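Local atomic coordinates of probable ABC transporter extracellular-binding protein YckB (Bacillus subtilis, PDB entry 2IEE), a protein that probably serves as the extracellular solute-binding component of a binding-protein-dependent (ABC) transport system. Residues Thr113-Lys118 with Leu186-Phe191; Met144-Lys149 with Lys203-Lys208; Lys134-Ala139 with Glu163-Asp168. One frame throughout, in Å; residues are numbered along the deposited sequence.

Overall arrangement
All three contacts lie in the lobe of the solute-binding protein built on the mixed sheet that contains strands 108-116, 134-136, 176-180 and 197-214. Contacts 1 and 3 sit on one face of this sheet, their centres about 11 Å apart, and L166 of helix 162-171 packs against I115, A187 and F191 between them. Contact 2 is on the opposite face, under helix 142-149, with its centre about 17 Å from that of contact 1 and about 16 Å from that of contact 3. Along the chain contact 3 is nested within contact 1, whereas contact 2 interleaves with both. Three successive helices, 142-149, 162-171 and 181-190, thus cover both faces of one sheet, the first on one side and the other two on the other.

Contact 1. Residues Thr113-Lys118 with Leu186-Phe191; sequences TAIVRK and LALAAF
I115, on strand 108-116, reaches A187 and L188 of helix 181-190 with the end of its longer branch. Its CB points toward the helix. From there CG2 lies anti to the backbone N, while CG1 is anti to the carbonyl carbon (chi1 -86°) and takes the route to the helix. CG1 already comes within 4.1 Å of L188 CD1. The chain then runs on extended, with chi2 176°, and ends in CD1, which meets two atoms of the helix, A187 CB at 3.9 Å and L188 CD1, also at 3.9 Å. I115 and L188 run past each other in opposite directions; the leucine touches CG1 as well as the tip, whereas the methyl of A187 meets the tip alone. This is the helix-on-sheet layering of the type II periplasmic-binding-protein fold, with a central strand of the lobe's mixed sheet carrying the isoleucine. L166 of helix 162-171 joins the cluster, touching both I115 and A187. L188 also reaches I198 on strand 197-214. Where helix 181-190 ends, F191 turns the edge of its ring to A187 O, which lies in the ring plane, and its side chain packs against E163 and L166.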
loop_
_atom_site.group_PDB
_atom_site.type_symbol
_atom_site.label_atom_id
_atom_site.label_comp_id
_atom_site.label_asym_id
_atom_site.label_seq_id
_atom_site.Cartn_x
_atom_site.Cartn_y
_atom_site.Cartn_z
ATOM N N THR A 113 0.823 -3.533 11.519
ATOM C CA THR A 113 1.230 -3.182 12.869
ATOM C C THR A 113 -0.006 -2.746 13.635
ATOM O O THR A 113 -1.126 -2.890 13.147
ATOM C CB THR A 113 2.273 -2.037 12.876
ATOM O OG1 THR A 113 1.756 -0.902 12.171
ATOM C CG2 THR A 113 3.567 -2.492 12.215
ATOM N N ALA A 114 0.198 -2.230 14.839
ATOM C CA ALA A 114 -0.907 -1.783 15.668
ATOM C C ALA A 114 -0.603 -0.452 16.336
ATOM O O ALA A 114 0.503 -0.223 16.822
ATOM C CB ALA A 114 -1.209 -2.829 16.739
ATOM N N ILE A 115 -1.587 0.433 16.346
ATOM C CA ILE A 115 -1.434 1.707 17.015
ATOM C C ILE A 115 -2.185 1.546 18.328
ATOM O O ILE A 115 -3.341 1.123 18.348
ATOM C CB ILE A 115 -2.031 2.863 16.201
ATOM C CG1 ILE A 115 -0.992 3.366 15.200
ATOM C CG2 ILE A 115 -2.473 3.992 17.134
ATOM C CD1 ILE A 115 -1.519 4.445 14.273
ATOM N N VAL A 116 -1.502 1.856 19.421
ATOM C CA VAL A 116 -2.068 1.746 20.759
ATOM C C VAL A 116 -1.721 3.035 21.498
ATOM O O VAL A 116 -1.093 3.919 20.919
ATOM C CB VAL A 116 -1.454 0.535 21.508
ATOM C CG1 VAL A 116 -1.836 -0.766 20.801
ATOM C CG2 VAL A 116 0.072 0.661 21.552
ATOM N N ARG A 117 -2.135 3.155 22.758
ATOM C CA ARG A 117 -1.817 4.349 23.531
ATOM C C ARG A 117 -0.320 4.424 23.818
ATOM O O ARG A 117 0.327 3.406 24.044
ATOM C CB ARG A 117 -2.591 4.361 24.854
ATOM C CG ARG A 117 -4.023 4.855 24.722
ATOM C CD ARG A 117 -4.747 4.792 26.056
ATOM N NE ARG A 117 -5.107 3.425 26.420
ATOM C CZ ARG A 117 -6.026 2.703 25.780
ATOM N NH1 ARG A 117 -6.673 3.218 24.739
ATOM N NH2 ARG A 117 -6.315 1.473 26.189
ATOM N N LYS A 118 0.226 5.638 23.803
ATOM C CA LYS A 118 1.646 5.832 24.071
ATOM C C LYS A 118 1.986 5.608 25.545
ATOM O O LYS A 118 3.052 5.071 25.863
ATOM C CB LYS A 118 2.084 7.245 23.661
ATOM C CG LYS A 118 3.585 7.508 23.870
ATOM C CD LYS A 118 3.966 8.955 23.580
ATOM C CE LYS A 118 3.719 9.318 22.121
ATOM N NZ LYS A 118 3.978 10.761 21.866
ATOM N N LEU A 186 2.589 7.463 9.291
ATOM C CA LEU A 186 2.110 8.754 8.832
ATOM C C LEU A 186 1.115 9.296 9.843
ATOM O O LEU A 186 1.028 10.504 10.042
ATOM C CB LEU A 186 1.460 8.633 7.454
ATOM C CG LEU A 186 2.470 8.335 6.343
ATOM C CD1 LEU A 186 1.755 8.209 5.005
ATOM C CD2 LEU A 186 3.504 9.455 6.290
ATOM N N ALA A 187 0.375 8.393 10.483
ATOM C CA ALA A 187 -0.604 8.784 11.494
ATOM C C ALA A 187 0.121 9.482 12.640
ATOM O O ALA A 187 -0.287 10.556 13.084
ATOM C CB ALA A 187 -1.346 7.558 12.012
ATOM N N LEU A 188 1.193 8.857 13.116
ATOM C CA LEU A 188 1.999 9.408 14.205
ATOM C C LEU A 188 2.622 10.742 13.798
ATOM O O LEU A 188 2.614 11.702 14.570
ATOM C CB LEU A 188 3.110 8.424 14.592
ATOM C CG LEU A 188 2.813 7.304 15.595
ATOM C CD1 LEU A 188 1.478 6.661 15.316
ATOM C CD2 LEU A 188 3.924 6.276 15.518
ATOM N N ALA A 189 3.155 10.802 12.581
ATOM C CA ALA A 189 3.780 12.024 12.093
ATOM C C ALA A 189 2.775 13.165 12.013
ATOM O O ALA A 189 3.126 14.321 12.236
ATOM C CB ALA A 189 4.404 11.789 10.726
ATOM N N ALA A 190 1.528 12.838 11.702
ATOM C CA ALA A 190 0.493 13.858 11.583
ATOM C C ALA A 190 0.041 14.393 12.940
ATOM O O ALA A 190 -0.223 15.590 13.083
ATOM C CB ALA A 190 -0.691 13.306 10.816
ATOM N N PHE A 191 -0.044 13.515 13.934
ATOM C CA PHE A 191 -0.471 13.926 15.270
ATOM C C PHE A 191 0.568 13.528 16.312
ATOM O O PHE A 191 0.305 12.680 17.167
ATOM C CB PHE A 191 -1.812 13.274 15.610
ATOM C CG PHE A 191 -2.862 13.465 14.554
ATOM C CD1 PHE A 191 -2.922 12.620 13.450
ATOM C CD2 PHE A 191 -3.788 14.499 14.658
ATOM C CE1 PHE A 191 -3.891 12.800 12.461
ATOM C CE2 PHE A 191 -4.762 14.691 13.680
ATOM C CZ PHE A 191 -4.814 13.840 12.579
#

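Contact 2. Residues Met144-Lys149 with Lys203-Lys208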
loop_
_atom_site.group_PDB
_atom_site.type_symbol
_atom_site.label_atom_id
_atom_site.label_comp_id
_atom_site.label_asym_id
_atom_site.label_seq_id
_atom_site.Cartn_x
_atom_site.Cartn_y
_atom_site.Cartn_z
HETATM N N MSE A 144 -8.853 -6.115 10.015
HETATM C CA MSE A 144 -9.933 -6.329 10.983
HETATM C C MSE A 144 -10.121 -7.831 11.200
HETATM O O MSE A 144 -10.552 -8.271 12.266
HETATM C CB MSE A 144 -11.242 -5.701 10.478
HETATM C CG MSE A 144 -12.395 -5.697 11.488
HETATM SE SE MSE A 144 -11.977 -4.815 13.176
HETATM C CE MSE A 144 -12.022 -6.374 14.313
ATOM N N GLU A 145 -9.785 -8.615 10.180
ATOM C CA GLU A 145 -9.898 -10.062 10.261
ATOM C C GLU A 145 -8.862 -10.563 11.269
ATOM O O GLU A 145 -9.126 -11.472 12.062
ATOM C CB GLU A 145 -9.641 -10.683 8.887
ATOM C CG GLU A 145 -10.287 -12.037 8.697
ATOM C CD GLU A 145 -11.781 -11.992 8.955
ATOM O OE1 GLU A 145 -12.447 -11.083 8.411
ATOM O OE2 GLU A 145 -12.287 -12.867 9.692
ATOM N N VAL A 146 -7.677 -9.963 11.229
ATOM C CA VAL A 146 -6.613 -10.328 12.149
ATOM C C VAL A 146 -7.112 -10.089 13.572
ATOM O O VAL A 146 -7.034 -10.969 14.427
ATOM C CB VAL A 146 -5.357 -9.476 11.892
ATOM C CG1 VAL A 146 -4.326 -9.693 12.997
ATOM C CG2 VAL A 146 -4.767 -9.843 10.538
ATOM N N ALA A 147 -7.642 -8.894 13.809
ATOM C CA ALA A 147 -8.157 -8.524 15.123
ATOM C C ALA A 147 -9.179 -9.541 15.611
ATOM O O ALA A 147 -9.143 -9.963 16.767
ATOM C CB ALA A 147 -8.787 -7.135 15.067
ATOM N N ARG A 148 -10.087 -9.939 14.725
ATOM C CA ARG A 148 -11.113 -10.910 15.090
ATOM C C ARG A 148 -10.516 -12.262 15.466
ATOM O O ARG A 148 -10.920 -12.868 16.458
ATOM C CB ARG A 148 -12.124 -11.077 13.946
ATOM C CG ARG A 148 -13.090 -9.904 13.798
ATOM C CD ARG A 148 -14.258 -10.259 12.884
ATOM N NE ARG A 148 -13.929 -10.116 11.469
ATOM C CZ ARG A 148 -14.108 -9.000 10.768
ATOM N NH1 ARG A 148 -14.621 -7.920 11.348
ATOM N NH2 ARG A 148 -13.768 -8.961 9.485
ATOM N N LYS A 149 -9.555 -12.727 14.676
ATOM C CA LYS A 149 -8.900 -14.008 14.932
ATOM C C LYS A 149 -8.348 -14.070 16.347
ATOM O O LYS A 149 -8.248 -15.140 16.937
ATOM C CB LYS A 149 -7.755 -14.220 13.941
ATOM C CG LYS A 149 -6.924 -15.470 14.194
ATOM C CD LYS A 149 -5.765 -15.544 13.207
ATOM C CE LYS A 149 -4.930 -16.802 13.397
ATOM N NZ LYS A 149 -4.321 -16.863 14.757
ATOM N N LYS A 203 4.153 -7.218 14.839
ATOM C CA LYS A 203 4.405 -7.138 13.400
ATOM C C LYS A 203 3.791 -8.416 12.821
ATOM O O LYS A 203 4.068 -9.511 13.303
ATOM C CB LYS A 203 5.911 -7.107 13.105
ATOM C CG LYS A 203 6.679 -5.930 13.709
ATOM C CD LYS A 203 8.180 -6.079 13.440
ATOM C CE LYS A 203 8.984 -4.855 13.901
ATOM N NZ LYS A 203 8.856 -4.593 15.359
ATOM N N TYR A 204 2.955 -8.283 11.797
ATOM C CA TYR A 204 2.310 -9.449 11.220
ATOM C C TYR A 204 2.018 -9.312 9.730
ATOM O O TYR A 204 1.926 -8.208 9.191
ATOM C CB TYR A 204 0.989 -9.730 11.945
ATOM C CG TYR A 204 0.073 -8.527 11.951
ATOM C CD1 TYR A 204 0.255 -7.504 12.876
ATOM C CD2 TYR A 204 -0.903 -8.359 10.970
ATOM C CE1 TYR A 204 -0.495 -6.347 12.827
ATOM C CE2 TYR A 204 -1.664 -7.192 10.909
ATOM C CZ TYR A 204 -1.448 -6.188 11.840
ATOM O OH TYR A 204 -2.135 -5.003 11.766
HETATM N N MSE A 205 1.870 -10.462 9.083
HETATM C CA MSE A 205 1.537 -10.536 7.669
HETATM C C MSE A 205 2.397 -9.715 6.714
HETATM O O MSE A 205 1.928 -8.726 6.148
HETATM C CB MSE A 205 0.078 -10.134 7.473
HETATM C CG MSE A 205 -0.434 -10.367 6.065
HETATM SE SE MSE A 205 -1.921 -9.215 5.665
HETATM C CE MSE A 205 -2.949 -9.541 7.275
ATOM N N PRO A 206 3.655 -10.122 6.503
ATOM C CA PRO A 206 4.518 -9.371 5.587
ATOM C C PRO A 206 3.883 -9.350 4.192
ATOM O O PRO A 206 3.122 -10.248 3.841
ATOM C CB PRO A 206 5.824 -10.158 5.623
ATOM C CG PRO A 206 5.352 -11.570 5.839
ATOM C CD PRO A 206 4.290 -11.389 6.907
ATOM N N ASN A 207 4.191 -8.322 3.408
ATOM C CA ASN A 207 3.629 -8.197 2.069
ATOM C C ASN A 207 4.480 -7.286 1.195
ATOM O O ASN A 207 5.278 -6.493 1.700
ATOM C CB ASN A 207 2.193 -7.649 2.156
ATOM C CG ASN A 207 2.111 -6.294 2.880
ATOM O OD1 ASN A 207 2.483 -5.249 2.334
ATOM N ND2 ASN A 207 1.623 -6.315 4.110
ATOM N N LYS A 208 4.316 -7.422 -0.117
ATOM C CA LYS A 208 5.039 -6.610 -1.084
ATOM C C LYS A 208 4.142 -6.349 -2.283
ATOM O O LYS A 208 3.298 -7.180 -2.632
ATOM C CB LYS A 208 6.329 -7.309 -1.527
ATOM C CG LYS A 208 6.162 -8.698 -2.134
ATOM C CD LYS A 208 7.536 -9.349 -2.320
ATOM C CE LYS A 208 7.444 -10.807 -2.753
ATOM N NZ LYS A 208 8.803 -11.422 -2.865
#
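A small, buried, apolar contact between V146 of helix 142-149 and Y204 and M205 of strand 197-214 seats the helix on one face of the lobe's mixed sheet, as in other alpha/beta lobes of the type II periplasmic-binding-protein fold. Both methyls of V146 meet the Y204 ring, and CG2 reaches M205 as well. CG1, anti to the backbone N (chi1 171°), stands over one face of the Y204 ring, offset toward the rim. CG2 touches Y204 CE2 at 4.1 Å and meets the terminal methyl CE of M205, a selenomethionine, at 3.7 Å. The side chain of M205 bends at chi3 (-48°), carrying CE beyond SE toward the valine. Successive residues of a strand normally point to opposite faces, but M205 has a positive phi, and both it and Y204 are directed at the helix. L178 of strand 176-180 packs against V146, A147 and Y204. The polar end of the tyrosine is anchored too: Y204 OH hydrogen-bonds to T113 O on the neighbouring strand 108-116. On the helix, a salt bridge joins R148 NH2 to E145 OE1 at 2.7 Å, with the oxygen in the guanidinium plane but the nitrogen well above the carboxylate plane. Past M205 the strand side is tied by N207 ND2, which donates to M205 O at 3.2 Å.

Contact 3. Residues Lys134-Ala139 with Glu163-Asp168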
loop_
_atom_site.group_PDB
_atom_site.type_symbol
_atom_site.label_atom_id
_atom_site.label_comp_id
_atom_site.label_asym_id
_atom_site.label_seq_id
_atom_site.Cartn_x
_atom_site.Cartn_y
_atom_site.Cartn_z
ATOM N N LYS A 134 -10.834 -3.293 22.336
ATOM C CA LYS A 134 -11.679 -2.605 21.376
ATOM C C LYS A 134 -10.840 -2.211 20.166
ATOM O O LYS A 134 -9.992 -1.319 20.247
ATOM C CB LYS A 134 -12.321 -1.377 22.032
ATOM C CG LYS A 134 -13.324 -1.745 23.136
ATOM C CD LYS A 134 -13.891 -0.537 23.871
ATOM C CE LYS A 134 -12.829 0.132 24.728
ATOM N NZ LYS A 134 -13.390 1.222 25.575
ATOM N N ALA A 135 -11.074 -2.899 19.050
ATOM C CA ALA A 135 -10.347 -2.650 17.811
ATOM C C ALA A 135 -11.173 -1.832 16.818
ATOM O O ALA A 135 -12.349 -2.119 16.571
ATOM C CB ALA A 135 -9.924 -3.977 17.181
ATOM N N ALA A 136 -10.548 -0.808 16.249
ATOM C CA ALA A 136 -11.229 0.063 15.300
ATOM C C ALA A 136 -10.505 0.150 13.964
ATOM O O ALA A 136 -9.348 -0.267 13.841
ATOM C CB ALA A 136 -11.389 1.452 15.902
ATOM N N GLY A 137 -11.200 0.704 12.973
ATOM C CA GLY A 137 -10.650 0.844 11.635
ATOM C C GLY A 137 -11.620 0.280 10.608
ATOM O O GLY A 137 -12.736 -0.098 10.963
ATOM N N ALA A 138 -11.204 0.215 9.342
ATOM C CA ALA A 138 -12.053 -0.309 8.271
ATOM C C ALA A 138 -12.637 -1.671 8.633
ATOM O O ALA A 138 -11.933 -2.552 9.130
ATOM C CB ALA A 138 -11.261 -0.408 6.970
ATOM N N ALA A 139 -13.925 -1.839 8.353
ATOM C CA ALA A 139 -14.652 -3.064 8.674
ATOM C C ALA A 139 -14.288 -4.350 7.925
ATOM O O ALA A 139 -14.123 -5.398 8.548
ATOM C CB ALA A 139 -16.151 -2.803 8.538
ATOM N N GLU A 163 -8.479 11.133 12.122
ATOM C CA GLU A 163 -8.199 11.869 13.344
ATOM C C GLU A 163 -9.093 11.376 14.473
ATOM O O GLU A 163 -8.658 11.266 15.623
ATOM C CB GLU A 163 -8.413 13.366 13.110
ATOM C CG GLU A 163 -8.440 14.211 14.376
ATOM C CD GLU A 163 -8.356 15.698 14.077
ATOM O OE1 GLU A 163 -8.905 16.126 13.036
ATOM O OE2 GLU A 163 -7.749 16.437 14.882
ATOM N N GLN A 164 -10.341 11.070 14.141
ATOM C CA GLN A 164 -11.293 10.591 15.133
ATOM C C GLN A 164 -10.864 9.234 15.682
ATOM O O GLN A 164 -10.844 9.022 16.893
ATOM C CB GLN A 164 -12.690 10.489 14.514
ATOM C CG GLN A 164 -13.772 10.189 15.523
ATOM C CD GLN A 164 -13.795 11.199 16.653
ATOM O OE1 GLN A 164 -14.020 12.390 16.430
ATOM N NE2 GLN A 164 -13.555 10.730 17.873
ATOM N N TYR A 165 -10.519 8.317 14.785
ATOM C CA TYR A 165 -10.078 6.991 15.192
ATOM C C TYR A 165 -8.899 7.089 16.157
ATOM O O TYR A 165 -8.880 6.449 17.203
ATOM C CB TYR A 165 -9.644 6.172 13.976
ATOM C CG TYR A 165 -10.769 5.632 13.124
ATOM C CD1 TYR A 165 -11.658 4.688 13.626
ATOM C CD2 TYR A 165 -10.908 6.020 11.794
ATOM C CE1 TYR A 165 -12.654 4.138 12.823
ATOM C CE2 TYR A 165 -11.903 5.478 10.981
ATOM C CZ TYR A 165 -12.769 4.533 11.504
ATOM O OH TYR A 165 -13.726 3.969 10.700
ATOM N N LEU A 166 -7.917 7.905 15.797
ATOM C CA LEU A 166 -6.720 8.064 16.612
ATOM C C LEU A 166 -6.994 8.672 17.991
ATOM O O LEU A 166 -6.442 8.213 18.990
ATOM C CB LEU A 166 -5.692 8.907 15.848
ATOM C CG LEU A 166 -5.254 8.317 14.498
ATOM C CD1 LEU A 166 -4.482 9.366 13.709
ATOM C CD2 LEU A 166 -4.391 7.069 14.720
ATOM N N LYS A 167 -7.846 9.692 18.049
ATOM C CA LYS A 167 -8.155 10.329 19.328
ATOM C C LYS A 167 -8.895 9.407 20.287
ATOM O O LYS A 167 -8.717 9.501 21.500
ATOM C CB LYS A 167 -8.975 11.607 19.119
ATOM C CG LYS A 167 -8.209 12.705 18.414
ATOM C CD LYS A 167 -8.928 14.038 18.511
ATOM C CE LYS A 167 -8.210 15.103 17.693
ATOM N NZ LYS A 167 -6.770 15.235 18.070
ATOM N N ASP A 168 -9.726 8.520 19.747
ATOM C CA ASP A 168 -10.471 7.587 20.580
ATOM C C ASP A 168 -9.521 6.586 21.219
ATOM O O ASP A 168 -9.790 6.059 22.301
ATOM C CB ASP A 168 -11.541 6.860 19.753
ATOM C CG ASP A 168 -12.638 7.798 19.270
ATOM O OD1 ASP A 168 -12.956 8.766 19.997
ATOM O OD2 ASP A 168 -13.183 7.565 18.174
#
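Y165 of helix 162-171 lays its ring against the backbone of A136 and G137, on the segment that carries strand 134-136. The apolar part is one pair, A136 CB meeting Y165 CD1 obliquely at 4.0 Å. The rest is ring against main chain: G137 CA sits over one ring face, and G137 N is 3.7 Å from Y165 CE1. With CG anti to its own carbonyl carbon (chi1 -76°), the tyrosine ring extends from the helix to the strand. G137 has phi 129°, a conformation in which a CB would collide with the carbonyl O of A136. Another ring, that of Y157, packs edge-to-face with Y165. Replacing Y165 by an alanine would probably leave the backbone of G137 without its aromatic cover and Y157 without its stacking partner. Polar interactions stay within the helix or lead to other segments. K167 NZ forms a salt bridge with E163 OE2 at 3.5 Å; the D168 carboxylate takes weak bonds from Q164 NE2, a salt bridge from R173 and a hydrogen bond from Y157 OH. Helix 162-171 links strand 153-154 to strand 176-180, both parallel to strand 134-136, and passes over the latter on the way: a beta-alpha-beta crossover.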